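Local coordinates for protein chitinase (PDB 5GZT) that probably hydrolyses the beta-1,4 linkages of chitin and chitodextrins at internal positions, as a chitinase carrying two family 18 glycoside hydrolase domains, at residues 532-537 / 625-630; 537-542 / 557-562; 586-591 / 599-604. One frame throughout, in Å; residues are numbered along the deposited sequence.

Contact 1. Residues 532-537 / 625-630; sequences AFYSRV and YSQDSD. With FMT (formic acid), chain M.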
loop_
_atom_site.group_PDB
_atom_site.type_symbol
_atom_site.label_atom_id
_atom_site.label_comp_id
_atom_site.label_asym_id
_atom_site.label_seq_id
_atom_site.Cartn_x
_atom_site.Cartn_y
_atom_site.Cartn_z
ATOM N N ALA B 532 -11.183 5.524 0.963
ATOM C CA ALA B 532 -11.598 5.797 2.341
ATOM C C ALA B 532 -12.378 4.662 2.978
ATOM O O ALA B 532 -13.264 4.078 2.324
ATOM C CB ALA B 532 -12.425 7.053 2.361
ATOM N N PHE B 533 -12.158 4.412 4.270
ATOM C CA PHE B 533 -12.864 3.406 5.021
ATOM C C PHE B 533 -13.874 4.068 5.899
ATOM O O PHE B 533 -14.270 3.538 7.005
ATOM C CB PHE B 533 -11.920 2.509 5.824
ATOM C CG PHE B 533 -11.020 1.592 4.993
ATOM C CD1 PHE B 533 -10.928 1.624 3.626
ATOM C CD2 PHE B 533 -10.236 0.642 5.677
ATOM C CE1 PHE B 533 -10.114 0.770 2.932
ATOM C CE2 PHE B 533 -9.399 -0.213 4.986
ATOM C CZ PHE B 533 -9.297 -0.112 3.620
ATOM N N TYR B 534 -14.387 5.202 5.394
ATOM C CA TYR B 534 -15.404 5.960 6.071
ATOM C C TYR B 534 -16.275 6.675 5.046
ATOM O O TYR B 534 -15.953 6.694 3.823
ATOM C CB TYR B 534 -14.762 6.920 7.099
ATOM C CG TYR B 534 -14.022 8.043 6.399
ATOM C CD1 TYR B 534 -12.740 7.873 5.944
ATOM C CD2 TYR B 534 -14.671 9.227 6.088
ATOM C CE1 TYR B 534 -12.097 8.885 5.179
ATOM C CE2 TYR B 534 -14.025 10.244 5.370
ATOM C CZ TYR B 534 -12.734 10.050 4.915
ATOM O OH TYR B 534 -12.144 11.038 4.176
ATOM N N SER B 535 -17.429 7.139 5.492
ATOM C CA SER B 535 -18.380 7.797 4.667
ATOM C C SER B 535 -18.458 9.306 4.984
ATOM O O SER B 535 -18.068 9.730 6.094
ATOM C CB SER B 535 -19.753 7.238 4.945
ATOM O OG SER B 535 -20.098 7.379 6.309
ATOM N N ARG B 536 -19.042 10.048 4.063
ATOM C CA ARG B 536 -19.489 11.441 4.280
ATOM C C ARG B 536 -20.985 11.396 4.248
ATOM O O ARG B 536 -21.566 10.680 3.384
ATOM C CB ARG B 536 -18.956 12.407 3.210
ATOM C CG ARG B 536 -17.487 12.668 3.388
ATOM C CD ARG B 536 -17.324 13.804 4.460
ATOM N NE ARG B 536 -15.943 13.918 4.905
ATOM C CZ ARG B 536 -15.582 14.568 5.997
ATOM N NH1 ARG B 536 -16.451 15.278 6.682
ATOM N NH2 ARG B 536 -14.353 14.520 6.368
ATOM N N VAL B 537 -21.605 12.142 5.181
ATOM C CA VAL B 537 -22.995 12.098 5.499
ATOM C C VAL B 537 -23.610 13.460 5.260
ATOM O O VAL B 537 -22.951 14.478 5.577
ATOM C CB VAL B 537 -23.175 11.711 6.995
ATOM C CG1 VAL B 537 -24.606 11.603 7.365
ATOM C CG2 VAL B 537 -22.553 10.350 7.294
ATOM N N TYR B 625 -6.912 2.010 8.221
ATOM C CA TYR B 625 -7.065 0.536 8.331
ATOM C C TYR B 625 -8.059 0.115 9.396
ATOM O O TYR B 625 -8.787 -0.852 9.168
ATOM C CB TYR B 625 -5.719 -0.130 8.540
ATOM C CG TYR B 625 -5.720 -1.650 8.577
ATOM C CD1 TYR B 625 -5.561 -2.390 7.439
ATOM C CD2 TYR B 625 -5.878 -2.349 9.797
ATOM C CE1 TYR B 625 -5.645 -3.772 7.450
ATOM C CE2 TYR B 625 -5.851 -3.738 9.823
ATOM C CZ TYR B 625 -5.754 -4.438 8.661
ATOM O OH TYR B 625 -5.767 -5.827 8.634
ATOM N N SER B 626 -8.109 0.841 10.513
ATOM C CA SER B 626 -8.956 0.401 11.652
ATOM C C SER B 626 -10.462 0.564 11.452
ATOM O O SER B 626 -11.275 0.101 12.278
ATOM C CB SER B 626 -8.533 1.126 12.942
ATOM O OG SER B 626 -8.977 2.496 13.047
ATOM N N GLN B 627 -10.868 1.270 10.386
ATOM C CA GLN B 627 -12.296 1.512 10.107
ATOM C C GLN B 627 -12.959 0.425 9.312
ATOM O O GLN B 627 -14.162 0.485 9.089
ATOM C CB GLN B 627 -12.385 2.839 9.333
ATOM C CG GLN B 627 -11.913 4.054 10.092
ATOM C CD GLN B 627 -11.755 5.298 9.204
ATOM O OE1 GLN B 627 -11.474 5.245 7.970
ATOM N NE2 GLN B 627 -11.900 6.411 9.812
ATOM N N ASP B 628 -12.193 -0.582 8.910
ATOM C CA ASP B 628 -12.695 -1.663 8.066
ATOM C C ASP B 628 -13.653 -2.614 8.856
ATOM O O ASP B 628 -13.809 -2.519 10.044
ATOM C CB ASP B 628 -11.494 -2.414 7.560
ATOM C CG ASP B 628 -11.699 -3.151 6.312
ATOM O OD1 ASP B 628 -12.856 -3.357 5.817
ATOM O OD2 ASP B 628 -10.620 -3.556 5.820
ATOM N N SER B 629 -14.298 -3.504 8.131
ATOM C CA SER B 629 -15.167 -4.560 8.689
ATOM C C SER B 629 -14.348 -5.536 9.518
ATOM O O SER B 629 -13.068 -5.493 9.531
ATOM C CB SER B 629 -15.916 -5.311 7.648
ATOM O OG SER B 629 -15.131 -6.242 6.945
ATOM N N ASP B 630 -15.083 -6.381 10.244
ATOM C CA ASP B 630 -14.466 -7.380 11.144
ATOM C C ASP B 630 -13.513 -8.251 10.396
ATOM O O ASP B 630 -12.405 -8.441 10.833
ATOM C CB ASP B 630 -15.547 -8.259 11.830
ATOM C CG ASP B 630 -16.251 -7.547 12.965
ATOM O OD1 ASP B 630 -15.762 -6.466 13.444
ATOM O OD2 ASP B 630 -17.348 -8.063 13.325
HETATM C C FMT M . -18.852 -7.246 10.309
HETATM O O1 FMT M . -18.077 -6.303 10.341
HETATM O O2 FMT M . -18.533 -8.230 9.509
#
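Phe533 and Gln627 make the closest approach here, with CA atoms 5.5 Å apart, where the end of barrel strand 527-532 runs on into strand 534-538 and the turn after strand 619-623 swings by. The two barrel strands are parallel neighbours in the family 18 TIM barrel, and this is the packing of the loops that leave them.

Apolar and van der Waals contacts do the joining. Gln627 CB sits 3.1 Å from Phe533 O. Gln627 CG lies anti to the carbonyl carbon (chi1 -63°) and the chain beyond is extended, which carries the amide past Phe533 CB to the edge of the Tyr534 ring; there Gln627 OE1 is 3.6 Å from Tyr534 CD1, near the ring plane, with amide and ring planes 58° apart. The Phe533 ring reaches on to Asp628: its CD2 lies 3.8 Å from Asp628 CB, and CE2 is 3.7 Å from Asp628 OD2, an oblique approach.

Polar groups find partners within their own segment or outside the contact. Tyr534 OH bonds Asp485. Asp628 OD1 takes Ser629 N at 2.7 Å, the donor tilted 32° from the carboxylate plane; OD1 also accepts from Leu634 N, and OD2 from Ala635 N, both in helix 633-642. Farther along, Asp630 N donates at 3.0 Å to O1 of a formic acid, probably from the crystallisation liquor.

Between the two segments the contact therefore rests on packing, with Gln627 OE1 bonded to Glu624 N and not to Phe533 O, an acceptor like itself.

Contact 2. Residues 537-542 / 557-562; sequences VWQNVE and GSPGTI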
loop_
_atom_site.group_PDB
_atom_site.type_symbol
_atom_site.label_atom_id
_atom_site.label_comp_id
_atom_site.label_asym_id
_atom_site.label_seq_id
_atom_site.Cartn_x
_atom_site.Cartn_y
_atom_site.Cartn_z
ATOM N N VAL B 537 -21.605 12.142 5.181
ATOM C CA VAL B 537 -22.995 12.098 5.499
ATOM C C VAL B 537 -23.610 13.460 5.260
ATOM O O VAL B 537 -22.951 14.478 5.577
ATOM C CB VAL B 537 -23.175 11.711 6.995
ATOM C CG1 VAL B 537 -24.606 11.603 7.365
ATOM C CG2 VAL B 537 -22.553 10.350 7.294
ATOM N N TRP B 538 -24.836 13.486 4.715
ATOM C CA TRP B 538 -25.681 14.663 4.690
ATOM C C TRP B 538 -27.003 14.338 5.356
ATOM O O TRP B 538 -27.598 13.287 5.072
ATOM C CB TRP B 538 -26.029 15.094 3.286
ATOM C CG TRP B 538 -25.002 15.743 2.451
ATOM C CD1 TRP B 538 -25.040 17.061 1.965
ATOM C CD2 TRP B 538 -23.888 15.125 1.799
ATOM N NE1 TRP B 538 -24.001 17.262 1.115
ATOM C CE2 TRP B 538 -23.298 16.094 0.967
ATOM C CE3 TRP B 538 -23.388 13.810 1.763
ATOM C CZ2 TRP B 538 -22.182 15.813 0.151
ATOM C CZ3 TRP B 538 -22.266 13.529 1.001
ATOM C CH2 TRP B 538 -21.692 14.530 0.172
ATOM N N GLN B 539 -27.463 15.223 6.264
ATOM C CA GLN B 539 -28.799 15.115 6.862
ATOM C C GLN B 539 -29.750 16.076 6.229
ATOM O O GLN B 539 -29.348 16.967 5.455
ATOM C CB GLN B 539 -28.694 15.348 8.390
ATOM C CG GLN B 539 -27.995 14.199 9.085
ATOM C CD GLN B 539 -28.004 14.305 10.602
ATOM O OE1 GLN B 539 -28.107 15.407 11.180
ATOM N NE2 GLN B 539 -27.814 13.166 11.249
ATOM N N ASN B 540 -31.027 15.874 6.496
ATOM C CA ASN B 540 -32.088 16.695 5.922
ATOM C C ASN B 540 -31.983 16.875 4.421
ATOM O O ASN B 540 -32.164 17.999 3.899
ATOM C CB ASN B 540 -32.133 18.102 6.633
ATOM C CG ASN B 540 -32.413 17.955 8.127
ATOM O OD1 ASN B 540 -33.346 17.302 8.508
ATOM N ND2 ASN B 540 -31.506 18.372 8.933
ATOM N N VAL B 541 -31.901 15.747 3.724
ATOM C CA VAL B 541 -31.830 15.717 2.257
ATOM C C VAL B 541 -33.233 15.559 1.766
ATOM O O VAL B 541 -33.998 14.793 2.333
ATOM C CB VAL B 541 -30.933 14.528 1.819
ATOM C CG1 VAL B 541 -30.889 14.324 0.311
ATOM C CG2 VAL B 541 -29.545 14.714 2.397
ATOM N N GLU B 542 -33.614 16.277 0.705
ATOM C CA GLU B 542 -34.946 16.151 0.197
ATOM C C GLU B 542 -35.152 14.698 -0.267
ATOM O O GLU B 542 -34.278 14.068 -0.859
ATOM C CB GLU B 542 -35.189 17.083 -1.030
ATOM C CG GLU B 542 -35.166 18.571 -0.603
ATOM C CD GLU B 542 -35.243 19.582 -1.742
ATOM O OE1 GLU B 542 -35.209 19.273 -2.998
ATOM O OE2 GLU B 542 -35.302 20.723 -1.297
ATOM N N GLY B 557 -27.159 18.739 13.475
ATOM C CA GLY B 557 -26.847 17.491 14.216
ATOM C C GLY B 557 -25.809 16.515 13.611
ATOM O O GLY B 557 -25.605 15.434 14.145
ATOM N N SER B 558 -25.159 16.844 12.506
ATOM C CA SER B 558 -24.703 15.734 11.636
ATOM C C SER B 558 -23.504 15.086 12.222
ATOM O O SER B 558 -22.621 15.778 12.641
ATOM C CB SER B 558 -24.423 16.190 10.162
ATOM O OG SER B 558 -23.842 15.126 9.364
ATOM N N PRO B 559 -23.371 13.757 12.117
ATOM C CA PRO B 559 -22.060 13.213 12.517
ATOM C C PRO B 559 -20.937 13.595 11.601
ATOM O O PRO B 559 -19.728 13.441 11.945
ATOM C CB PRO B 559 -22.287 11.685 12.437
ATOM C CG PRO B 559 -23.440 11.486 11.472
ATOM C CD PRO B 559 -24.325 12.692 11.750
ATOM N N GLY B 560 -21.293 14.016 10.389
ATOM C CA GLY B 560 -20.255 14.300 9.355
ATOM C C GLY B 560 -19.744 13.081 8.581
ATOM O O GLY B 560 -19.806 13.062 7.302
ATOM N N THR B 561 -19.134 12.153 9.338
ATOM C CA THR B 561 -18.532 10.920 8.852
ATOM C C THR B 561 -19.026 9.766 9.717
ATOM O O THR B 561 -19.285 9.939 10.874
ATOM C CB THR B 561 -17.000 10.879 8.837
ATOM O OG1 THR B 561 -16.519 11.034 10.155
ATOM C CG2 THR B 561 -16.356 11.970 7.926
ATOM N N ILE B 562 -19.217 8.606 9.102
ATOM C CA ILE B 562 -19.482 7.352 9.810
ATOM C C ILE B 562 -18.515 6.307 9.279
ATOM O O ILE B 562 -18.438 6.095 8.090
ATOM C CB ILE B 562 -20.939 6.904 9.564
ATOM C CG1 ILE B 562 -21.912 7.923 10.064
ATOM C CG2 ILE B 562 -21.212 5.578 10.281
ATOM C CD1 ILE B 562 -23.363 7.723 9.650
HETATM O O HOH W 1 -23.328 16.583 7.258
HETATM O O HOH W 2 -20.234 15.440 5.348
HETATM O O HOH W 3 -28.529 17.981 10.722
#
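Val537 holds CG1 anti to its own nitrogen (chi1 -178°), which leaves CG2 beside that nitrogen and aimed at Ile562; Gln539, with CG anti to the carbonyl carbon and an extended chain beyond it, stretches its amide along Ser558 and Pro559. These two side chains carry the contact at the edge of the five-stranded antiparallel sheet of this family 18 domain, where strand 534-538 pairs with one of the edge strands, 561-563, which is short and weakly bonded.

The bond from Val537 N to Gly560 O comes one residue ahead of strand 561-563 and extends the pairing; it is 2.9 Å long, bent to 146° at the hydrogen and with the donor 41° out of the carbonyl plane. Next to it, Val537 CG2 meets Ile562 CD1 at 3.6 Å, the two side chains crossing at a slant, while CG1 approaches Pro559 CG more loosely. Ile562 itself also packs on Ile597 of strand 596-598, which continues this apolar patch into the sheet.

Ahead of the strand, residues 558-560 form an ST turn: Ser558 OG accepts from Gly560 N at 3.0 Å. Gly560 has a positive phi, where a beta carbon would be jammed against the preceding carbonyl oxygen. Two waters extend the pairing. One donates to Val537 O and accepts from Ser558 OG; the other donates to both Val537 O and Gly560 O, so Val537 O is gripped by two water hydrogens.

The Gln539 amide lies against backbone and ring carbons, with OE1 3.4 Å from Ser558 CA and NE2 3.6 Å from Pro559 CD. A third water donates to Gln539 OE1 at 2.6 Å and receives a weak bond from Gly557 N.

Contact 3. Residues 586-591 / 599-604; sequences KAPYLF and YEDTAS
A capping box at the start of helix 602-614 faces strand 587-591, whose Pro588 touches both the box and the Tyr599 ring. The proline ring lies over one face of that aromatic: Pro588 CG stands 3.8 Å from the ring centroid and 6° off the normal, a CH-pi contact. Leu590 crosses the same ring at about a right angle, its CG 3.6 Å from Tyr599 CE1. A chi1 of 75°, placing CG between backbone N and carbonyl carbon, brings one face of the Tyr599 ring against Pro588.

Pro588 also meets the cap, CB lying 3.5 Å from Asp601 OD2. Asp601 OD1 accepts from Ser604 N at 3.0 Å, nearly along its C-O axis, and weakly from Ala603 N; Asp601 N returns a bond to Ser604 OG. That hydroxyl donates to Glu600 OE1 as well, in a bond so short that its exact length is doubtful, and Glu600 OE2 pairs with Lys608. Backbone pairing adds only a weak bond, Tyr599 N to Pro588 O at 3.5 Å.

Strand and helix start are thus joined mainly by apolar packing on Pro588, while the reciprocal bonds of the box fix the Asp601 carboxylate and Ser604 hydroxyl and give Ser604 N a straight acceptor, Ala603 N a weak one.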
loop_
_atom_site.group_PDB
_atom_site.type_symbol
_atom_site.label_atom_id
_atom_site.label_comp_id
_atom_site.label_asym_id
_atom_site.label_seq_id
_atom_site.Cartn_x
_atom_site.Cartn_y
_atom_site.Cartn_z
ATOM N N LYS B 586 -19.218 4.641 -10.334
ATOM C CA LYS B 586 -18.724 3.382 -9.697
ATOM C C LYS B 586 -18.586 3.537 -8.164
ATOM O O LYS B 586 -17.579 3.206 -7.618
ATOM C CB LYS B 586 -17.474 2.820 -10.305
ATOM C CG LYS B 586 -17.565 2.706 -11.829
ATOM C CD LYS B 586 -18.688 1.793 -12.368
ATOM C CE LYS B 586 -18.521 1.679 -13.887
ATOM N NZ LYS B 586 -19.634 0.884 -14.347
ATOM N N ALA B 587 -19.643 4.018 -7.517
ATOM C CA ALA B 587 -19.654 4.300 -6.111
ATOM C C ALA B 587 -21.001 3.940 -5.481
ATOM O O ALA B 587 -22.070 4.251 -6.032
ATOM C CB ALA B 587 -19.413 5.769 -5.844
ATOM N N PRO B 588 -20.960 3.430 -4.258
ATOM C CA PRO B 588 -22.200 3.112 -3.571
ATOM C C PRO B 588 -22.595 4.255 -2.635
ATOM O O PRO B 588 -21.721 5.045 -2.219
ATOM C CB PRO B 588 -21.775 1.921 -2.708
ATOM C CG PRO B 588 -20.349 2.379 -2.248
ATOM C CD PRO B 588 -19.776 3.105 -3.458
ATOM N N TYR B 589 -23.889 4.310 -2.297
ATOM C CA TYR B 589 -24.367 5.250 -1.314
ATOM C C TYR B 589 -25.620 4.660 -0.700
ATOM O O TYR B 589 -26.175 3.651 -1.250
ATOM C CB TYR B 589 -24.659 6.599 -1.962
ATOM C CG TYR B 589 -25.610 6.586 -3.100
ATOM C CD1 TYR B 589 -25.214 6.235 -4.342
ATOM C CD2 TYR B 589 -26.913 7.025 -2.956
ATOM C CE1 TYR B 589 -26.102 6.237 -5.419
ATOM C CE2 TYR B 589 -27.772 7.082 -4.047
ATOM C CZ TYR B 589 -27.341 6.727 -5.279
ATOM O OH TYR B 589 -28.147 6.783 -6.397
ATOM N N LEU B 590 -25.940 5.158 0.490
ATOM C CA LEU B 590 -27.192 4.796 1.166
ATOM C C LEU B 590 -28.143 5.958 1.254
ATOM O O LEU B 590 -27.695 7.140 1.388
ATOM C CB LEU B 590 -26.872 4.405 2.568
ATOM C CG LEU B 590 -25.744 3.361 2.703
ATOM C CD1 LEU B 590 -25.605 3.031 4.199
ATOM C CD2 LEU B 590 -26.108 2.094 1.941
ATOM N N PHE B 591 -29.444 5.662 1.317
ATOM C CA PHE B 591 -30.415 6.740 1.595
ATOM C C PHE B 591 -31.585 6.148 2.304
ATOM O O PHE B 591 -32.014 5.023 1.980
ATOM C CB PHE B 591 -30.861 7.386 0.270
ATOM C CG PHE B 591 -31.711 8.627 0.407
ATOM C CD1 PHE B 591 -31.247 9.691 1.130
ATOM C CD2 PHE B 591 -32.870 8.777 -0.316
ATOM C CE1 PHE B 591 -32.023 10.895 1.260
ATOM C CE2 PHE B 591 -33.667 9.923 -0.206
ATOM C CZ PHE B 591 -33.223 11.006 0.588
ATOM N N TYR B 599 -20.042 6.467 0.481
ATOM C CA TYR B 599 -19.050 5.600 1.069
ATOM C C TYR B 599 -18.306 4.778 0.002
ATOM O O TYR B 599 -18.493 4.994 -1.213
ATOM C CB TYR B 599 -19.697 4.718 2.204
ATOM C CG TYR B 599 -20.573 3.549 1.750
ATOM C CD1 TYR B 599 -21.874 3.770 1.307
ATOM C CD2 TYR B 599 -20.155 2.212 1.872
ATOM C CE1 TYR B 599 -22.696 2.770 0.877
ATOM C CE2 TYR B 599 -21.024 1.192 1.520
ATOM C CZ TYR B 599 -22.289 1.497 1.019
ATOM O OH TYR B 599 -23.140 0.527 0.621
ATOM N N GLU B 600 -17.406 3.943 0.483
ATOM C CA GLU B 600 -16.494 3.139 -0.281
ATOM C C GLU B 600 -16.798 1.688 0.237
ATOM O O GLU B 600 -16.866 1.468 1.438
ATOM C CB GLU B 600 -15.116 3.437 0.197
ATOM C CG GLU B 600 -14.027 2.740 -0.564
ATOM C CD GLU B 600 -13.519 3.571 -1.782
ATOM O OE1 GLU B 600 -14.163 3.521 -2.833
ATOM O OE2 GLU B 600 -12.474 4.256 -1.685
ATOM N N ASP B 601 -16.947 0.727 -0.673
ATOM C CA ASP B 601 -17.292 -0.674 -0.303
ATOM C C ASP B 601 -16.455 -1.595 -1.185
ATOM O O ASP B 601 -15.443 -1.162 -1.793
ATOM C CB ASP B 601 -18.813 -0.885 -0.413
ATOM C CG ASP B 601 -19.331 -1.055 -1.841
ATOM O OD1 ASP B 601 -18.540 -0.805 -2.810
ATOM O OD2 ASP B 601 -20.590 -1.348 -1.998
ATOM N N THR B 602 -16.876 -2.865 -1.253
ATOM C CA THR B 602 -16.155 -3.845 -1.894
ATOM C C THR B 602 -16.129 -3.580 -3.382
ATOM O O THR B 602 -15.113 -3.913 -4.072
ATOM C CB THR B 602 -16.723 -5.221 -1.579
ATOM O OG1 THR B 602 -18.096 -5.228 -1.800
ATOM C CG2 THR B 602 -16.479 -5.583 -0.140
ATOM N N ALA B 603 -17.250 -3.153 -3.906
ATOM C CA ALA B 603 -17.334 -2.880 -5.345
ATOM C C ALA B 603 -16.513 -1.637 -5.803
ATOM O O ALA B 603 -15.814 -1.699 -6.819
ATOM C CB ALA B 603 -18.805 -2.740 -5.778
ATOM N N SER B 604 -16.615 -0.521 -5.070
ATOM C CA SER B 604 -15.886 0.691 -5.399
ATOM C C SER B 604 -14.385 0.422 -5.232
ATOM O O SER B 604 -13.603 0.897 -6.096
ATOM C CB SER B 604 -16.354 1.943 -4.629
ATOM O OG SER B 604 -15.983 1.904 -3.277
#

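All three contacts belong to the first family 18 domain, and contacts 2 and 3 are nested in series within the loop that contact 1 closes. Their shared element is the five-stranded antiparallel sheet: contacts 1 and 2 both use strand 534-538 and share Val537, while contact 3 lies on strand 587-591, two strands away across 596-598. Centres are about 11 Å apart for contacts 1 and 3 and about 16 Å for the other pairs. Probable hydrogen bonds tie them, Ser535 to Ile562 and Ala532 to Glu600; Phe591 packs on Val541. Contact 1 joins this sheet, consistent with the alpha+beta insertion of family 18 chitinases, to the loop after barrel strand 619-623; contact 3 leads into helix 602-614.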